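Local coordinates for protein 3-carboxy-cis,cis-muconate cycloisomerase (Acinetobacter calcoaceticus, PDB 1Q5N) that is a cycloisomerase of the largely helical fumarase/aspartase (lyase) superfamily, assembled here from four subunits, at residues L11-R15 against D16-I20; A127-Q130 against N131-Q135; V290-A293 against S294-A298. All coordinates share one frame; numbering follows the deposited sequence.

Contact 1. Residues L11-R15 against D16-I20; sequences LFYQR and DVTEI
Gln14 reaches over the first turn of helix 15-20 and accepts a hydrogen bond from Val17 N through its side-chain oxygen, an N-cap made by an amide. Gln14 OE1 stands 3.1 Å from Val17 N, and the donor lies nearly in line with the side-chain C=O. Two torsions bring the amide there: CG is anti to the backbone N (chi1 -165°), and the chain then folds at chi2 (-81°), turning the amide back over the start of the helix. The same amide has a second grip. Gln14 NE2 donates to Asp16 OD2 at 3.2 Å in a virtually straight bond, OD2 lying in the amide plane; the carboxylate plane is inclined 52° to it, and OD2 is met from above. Asp16 offers that oxygen because its CG sits anti to the carbonyl carbon, beside its own N. Bonds at both ends of the amide would limit its rotation.

The backbone of Gln14 is held too. Gln14 O takes Thr18 N at 3.0 Å and, from above the carbonyl plane, Thr18 OG1 at 3.2 Å. Thr18 OG1 also packs 3.3 Å from Tyr13 CB, the two side chains crossing at about a right angle, and is hydrogen-bonded as well to Gln336 of helix 323-351. Tyr13, the residue where the chain leaves helix 9-12, sends its hydroxyl to Glu333 of that same long helix.

Chemically, the turn between two short helices is held by polar groups: one amide serves a backbone N-H at the helix start and a carboxylate beside it. A negative Asp16 in this first turn would probably be favoured by the helix dipole, and the bond from NE2 would add to that.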
# COMPACT_ATOMS: atom_id res chain seq x y z
N LEU A 11 5.84 22.83 -4.47
CA LEU A 11 4.98 22.52 -3.35
C LEU A 11 5.47 21.34 -2.47
O LEU A 11 5.46 21.42 -1.26
CB LEU A 11 3.61 22.17 -3.90
CG LEU A 11 2.44 22.99 -3.44
CD1 LEU A 11 1.21 22.34 -3.99
CD2 LEU A 11 2.42 23.05 -1.91
N PHE A 12 5.91 20.25 -3.11
CA PHE A 12 6.27 19.04 -2.41
C PHE A 12 7.74 18.62 -2.35
O PHE A 12 8.12 17.90 -1.44
CB PHE A 12 5.49 17.87 -3.02
CG PHE A 12 4.01 18.10 -3.09
CD1 PHE A 12 3.25 18.19 -1.91
CD2 PHE A 12 3.36 18.16 -4.33
CE1 PHE A 12 1.84 18.36 -1.97
CE2 PHE A 12 1.96 18.32 -4.41
CZ PHE A 12 1.19 18.41 -3.23
N TYR A 13 8.57 19.06 -3.28
CA TYR A 13 9.93 18.56 -3.25
C TYR A 13 10.93 19.56 -2.76
O TYR A 13 10.58 20.61 -2.26
CB TYR A 13 10.34 18.05 -4.61
CG TYR A 13 9.33 17.12 -5.25
CD1 TYR A 13 8.70 16.10 -4.51
CD2 TYR A 13 9.02 17.22 -6.61
CE1 TYR A 13 7.80 15.23 -5.09
CE2 TYR A 13 8.12 16.33 -7.22
CZ TYR A 13 7.50 15.33 -6.44
OH TYR A 13 6.54 14.50 -7.02
N GLN A 14 12.19 19.18 -2.85
CA GLN A 14 13.26 20.04 -2.40
C GLN A 14 14.15 20.20 -3.63
O GLN A 14 14.54 19.21 -4.25
CB GLN A 14 13.97 19.38 -1.23
CG GLN A 14 14.87 20.29 -0.41
CD GLN A 14 16.23 20.50 -1.06
OE1 GLN A 14 16.74 19.64 -1.77
NE2 GLN A 14 16.83 21.66 -0.80
N ARG A 15 14.44 21.44 -3.97
CA ARG A 15 15.21 21.74 -5.18
C ARG A 15 16.49 20.93 -5.47
O ARG A 15 16.62 20.38 -6.54
CB ARG A 15 15.51 23.24 -5.21
CG ARG A 15 15.64 23.78 -6.59
CD ARG A 15 16.59 24.96 -6.55
NE ARG A 15 15.89 26.25 -6.58
CZ ARG A 15 16.44 27.43 -6.26
NH1 ARG A 15 17.72 27.49 -5.86
NH2 ARG A 15 15.73 28.56 -6.38
N ASP A 16 17.43 20.83 -4.53
CA ASP A 16 18.66 20.07 -4.76
C ASP A 16 18.45 18.55 -4.97
O ASP A 16 19.05 17.94 -5.87
CB ASP A 16 19.65 20.32 -3.60
CG ASP A 16 19.85 21.83 -3.31
OD1 ASP A 16 20.11 22.61 -4.26
OD2 ASP A 16 19.72 22.23 -2.12
N VAL A 17 17.57 17.92 -4.18
CA VAL A 17 17.33 16.51 -4.35
C VAL A 17 16.62 16.26 -5.70
O VAL A 17 16.88 15.29 -6.35
CB VAL A 17 16.57 15.95 -3.12
CG1 VAL A 17 16.09 14.50 -3.36
CG2 VAL A 17 17.50 16.02 -1.90
N THR A 18 15.74 17.16 -6.11
CA THR A 18 15.07 17.02 -7.41
C THR A 18 16.10 17.08 -8.58
O THR A 18 15.95 16.40 -9.61
CB THR A 18 14.01 18.15 -7.58
OG1 THR A 18 12.94 17.88 -6.69
CG2 THR A 18 13.42 18.19 -8.99
N GLU A 19 17.12 17.92 -8.42
CA GLU A 19 18.15 18.05 -9.44
C GLU A 19 18.97 16.76 -9.51
O GLU A 19 19.30 16.31 -10.60
CB GLU A 19 19.07 19.23 -9.12
CG GLU A 19 19.40 20.09 -10.34
CD GLU A 19 20.21 21.35 -9.95
OE1 GLU A 19 19.64 22.27 -9.26
OE2 GLU A 19 21.42 21.39 -10.35
N ILE A 20 19.30 16.17 -8.35
CA ILE A 20 20.07 14.95 -8.36
C ILE A 20 19.36 13.83 -9.15
O ILE A 20 20.03 13.00 -9.78
CB ILE A 20 20.40 14.47 -6.91
CG1 ILE A 20 21.49 15.37 -6.33
CG2 ILE A 20 20.89 13.02 -6.89
CD1 ILE A 20 21.67 15.19 -4.84

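Contact 2. Residues A127-Q130 against N131-Q135; sequences AIVQ and NQVQQ
Gln132 leans back along helix 110-146 to lie against Ile128 and Val129, four and three residues before it. With CG anti to its carbonyl carbon (chi1 -66°) and an extended chain beyond, Gln132 CG passes 3.3 Å from Ile128 O. The amide then reaches the two branched neighbours: Gln132 OE1 comes closest to Val129 CA, at 3.5 Å, with Val129 CG2 and Ile128 CG2 somewhat farther off, the side chains crossing at a slant. That oxygen is buried here and has no hydrogen-bonding partner in the model, whereas NE2 on the same amide donates to Ala339 O of helix 323-351. The amide is therefore held from one end.

Val133 makes the companion contact, Val133 CG2 resting 3.3 Å from Val129 O and 4.4 Å from Val129 CG1. Beneath these side chains runs the regular i to i+4 ladder of an alpha helix, with Asn131, Gln132, Val133 and Gln134 donating in turn to Ala127, Ile128, Val129 and Gln130. The bond from Gln132 N to Ile128 O measures 2.9 Å, and this ladder sets the spacing from which the side chains meet.

Farther out, Gln130 extends away from the turn, and its amide is satisfied at both ends by helix 166-191: OE1 accepts from Lys188 NZ while NE2 donates to Asn185 OD1. Different sides of the helix thus serve different partners. Gln132 and Gln135 lie against helix 323-351, Gln130, Val133 and Gln134 against helix 166-191, and Ile128 against Asp16, Val17 and Ile20 of helix 15-20, placing this turn within the bundle of long helices.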
# COMPACT_ATOMS: atom_id res chain seq x y z
N ALA A 127 23.36 12.77 1.67
CA ALA A 127 24.17 13.81 2.31
C ALA A 127 23.26 15.00 2.58
O ALA A 127 23.28 15.56 3.66
CB ALA A 127 25.39 14.25 1.37
N ILE A 128 22.46 15.39 1.60
CA ILE A 128 21.54 16.50 1.79
C ILE A 128 20.49 16.16 2.86
O ILE A 128 20.27 16.97 3.76
CB ILE A 128 20.82 16.86 0.50
CG1 ILE A 128 21.81 17.51 -0.46
CG2 ILE A 128 19.64 17.84 0.77
CD1 ILE A 128 21.22 17.65 -1.83
N VAL A 129 19.86 14.98 2.79
CA VAL A 129 18.84 14.62 3.77
C VAL A 129 19.44 14.56 5.16
O VAL A 129 18.83 15.02 6.14
CB VAL A 129 18.18 13.24 3.42
CG1 VAL A 129 17.48 12.65 4.63
CG2 VAL A 129 17.19 13.43 2.30
N GLN A 130 20.66 14.02 5.26
CA GLN A 130 21.29 13.91 6.57
C GLN A 130 21.54 15.31 7.13
O GLN A 130 21.32 15.59 8.31
CB GLN A 130 22.61 13.14 6.47
CG GLN A 130 23.37 13.14 7.78
CD GLN A 130 24.44 12.08 7.84
OE1 GLN A 130 24.99 11.65 6.82
NE2 GLN A 130 24.76 11.65 9.07
N ASN A 131 22.00 16.21 6.29
CA ASN A 131 22.23 17.53 6.79
C ASN A 131 20.90 18.20 7.22
O ASN A 131 20.87 18.93 8.19
CB ASN A 131 22.96 18.37 5.75
CG ASN A 131 23.32 19.74 6.29
OD1 ASN A 131 22.94 20.76 5.71
ND2 ASN A 131 24.03 19.77 7.44
N GLN A 132 19.80 17.94 6.50
CA GLN A 132 18.51 18.52 6.89
C GLN A 132 18.10 17.95 8.25
O GLN A 132 17.67 18.67 9.12
CB GLN A 132 17.44 18.18 5.89
CG GLN A 132 17.64 18.80 4.54
CD GLN A 132 16.56 18.34 3.57
OE1 GLN A 132 16.48 17.16 3.27
NE2 GLN A 132 15.72 19.26 3.09
N VAL A 133 18.29 16.65 8.46
CA VAL A 133 17.91 16.08 9.75
C VAL A 133 18.75 16.68 10.89
O VAL A 133 18.23 16.93 11.98
CB VAL A 133 18.08 14.57 9.74
CG1 VAL A 133 17.90 14.02 11.14
CG2 VAL A 133 17.07 13.97 8.77
N GLN A 134 20.04 16.89 10.62
CA GLN A 134 20.97 17.45 11.57
C GLN A 134 20.48 18.87 11.98
O GLN A 134 20.48 19.20 13.15
CB GLN A 134 22.36 17.52 10.91
CG GLN A 134 23.46 18.07 11.79
CD GLN A 134 23.72 17.18 13.02
OE1 GLN A 134 23.99 15.98 12.88
NE2 GLN A 134 23.64 17.77 14.22
N GLN A 135 20.10 19.71 11.01
CA GLN A 135 19.61 21.03 11.35
C GLN A 135 18.27 20.97 12.11
O GLN A 135 18.04 21.77 13.02
CB GLN A 135 19.40 21.87 10.11
CG GLN A 135 20.63 22.22 9.45
CD GLN A 135 20.34 23.03 8.24
OE1 GLN A 135 20.08 24.24 8.34
NE2 GLN A 135 20.34 22.39 7.07

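Contact 3. Residues V290-A293 against S294-A298; sequences VAAA and SVLAA
Ser294 and Ala293, at the junction of two successive turns of alpha helix, are the residues most buried in this contact at the start of helix 290-311, one of the long helices of the superfamily's helical bundle. Ser294 CB lies 3.8 Å from Ala291 O. The hydroxyl of Ser294 is turned beside its own backbone N (chi1 -64°), which carries Ser294 OG back along the helix to 3.8 Å from Val290 O; its hydrogen bond goes instead to Leu11 O in the N-terminal part of the chain.

Ala293 serves the following turn through its carbonyl: Ala293 O accepts from Ala297 N at 3.0 Å, the donor tilted 32° from the carbonyl plane. Ala297 CB rests close by, 3.4 Å from Ala293 O. The methyl of Ala293 faces other subunits, packing on His325 of the second and Trp157 of the third, so this small residue lies where three chains meet.

Ala292 is the third. Ala292 O accepts from Leu296 N at 2.7 Å, nearly in line with the C=O, and its methyl packs against Trp258 and Ser259 of helix 235-261. Ahead of it, Ala291 O accepts from the backbone N of Val295, and Val295 CG2 lies against the same oxygen. The first turn also has a partner at its amino end: Glu271 accepts from the backbone N of both Ala291 and Ala292, one carboxylate oxygen to each.

Leu296, one turn on from Ala292, has its CG anti to the carbonyl carbon, and the side chain lies back over the previous turn. Leu296 CG comes within 3.4 Å of Ala292 O, and the branch ends with Leu296 CD1 4.5 Å from Ala292 CB.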
# COMPACT_ATOMS: atom_id res chain seq x y z
N VAL A 290 0.09 26.02 5.47
CA VAL A 290 0.62 25.61 4.20
C VAL A 290 1.73 24.56 4.32
O VAL A 290 1.79 23.64 3.53
CB VAL A 290 1.14 26.85 3.43
CG1 VAL A 290 1.81 26.44 2.16
CG2 VAL A 290 -0.04 27.75 3.11
N ALA A 291 2.58 24.68 5.33
CA ALA A 291 3.66 23.73 5.41
C ALA A 291 3.12 22.35 5.85
O ALA A 291 3.59 21.29 5.40
CB ALA A 291 4.74 24.23 6.37
N ALA A 292 2.12 22.37 6.73
CA ALA A 292 1.57 21.10 7.21
C ALA A 292 0.91 20.33 6.06
O ALA A 292 1.07 19.11 5.95
CB ALA A 292 0.56 21.36 8.37
N ALA A 293 0.19 21.05 5.19
CA ALA A 293 -0.49 20.44 4.07
C ALA A 293 0.49 19.62 3.18
O ALA A 293 0.20 18.48 2.80
CB ALA A 293 -1.23 21.52 3.25
N SER A 294 1.65 20.20 2.87
CA SER A 294 2.66 19.48 2.08
C SER A 294 3.25 18.30 2.85
O SER A 294 3.41 17.21 2.31
CB SER A 294 3.84 20.40 1.75
OG SER A 294 3.40 21.45 0.94
N VAL A 295 3.63 18.53 4.10
CA VAL A 295 4.21 17.46 4.88
C VAL A 295 3.20 16.31 5.07
O VAL A 295 3.59 15.16 5.00
CB VAL A 295 4.73 17.98 6.28
CG1 VAL A 295 5.24 16.83 7.12
CG2 VAL A 295 5.89 18.98 6.06
N LEU A 296 1.93 16.62 5.27
CA LEU A 296 0.97 15.58 5.51
C LEU A 296 0.67 14.85 4.20
O LEU A 296 0.38 13.66 4.22
CB LEU A 296 -0.29 16.15 6.19
CG LEU A 296 -0.01 16.43 7.68
CD1 LEU A 296 -1.15 17.25 8.33
CD2 LEU A 296 0.19 15.12 8.43
N ALA A 297 0.78 15.54 3.06
CA ALA A 297 0.61 14.86 1.77
C ALA A 297 1.80 13.85 1.60
O ALA A 297 1.62 12.74 1.13
CB ALA A 297 0.60 15.87 0.63
N ALA A 298 3.00 14.23 1.98
CA ALA A 298 4.13 13.32 1.85
C ALA A 298 3.94 12.14 2.84
O ALA A 298 4.29 11.00 2.54
CB ALA A 298 5.43 14.07 2.14

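How the contacts relate
Together the three contacts illustrate how short-range side-chain chemistry follows position in a helical fold. Contact 3 is buried among subunits and relies on alanines and branched aliphatics, whereas contacts 1 and 2 are only partly buried and use amides, the first as a helix cap, the second within a continuous helix. Contact 1 touches both others: Asp16 CB packs on Ile128 CD1 at 3.6 Å, and Phe12 CE1 on Ala297 CB at 3.8 Å. Contacts 2 and 3 stay apart, about 10 Å between nearest atoms, yet all three lean on helix 323-351. Contacts 1 and 3 also reach the second subunit; contact 2 meets no other chain.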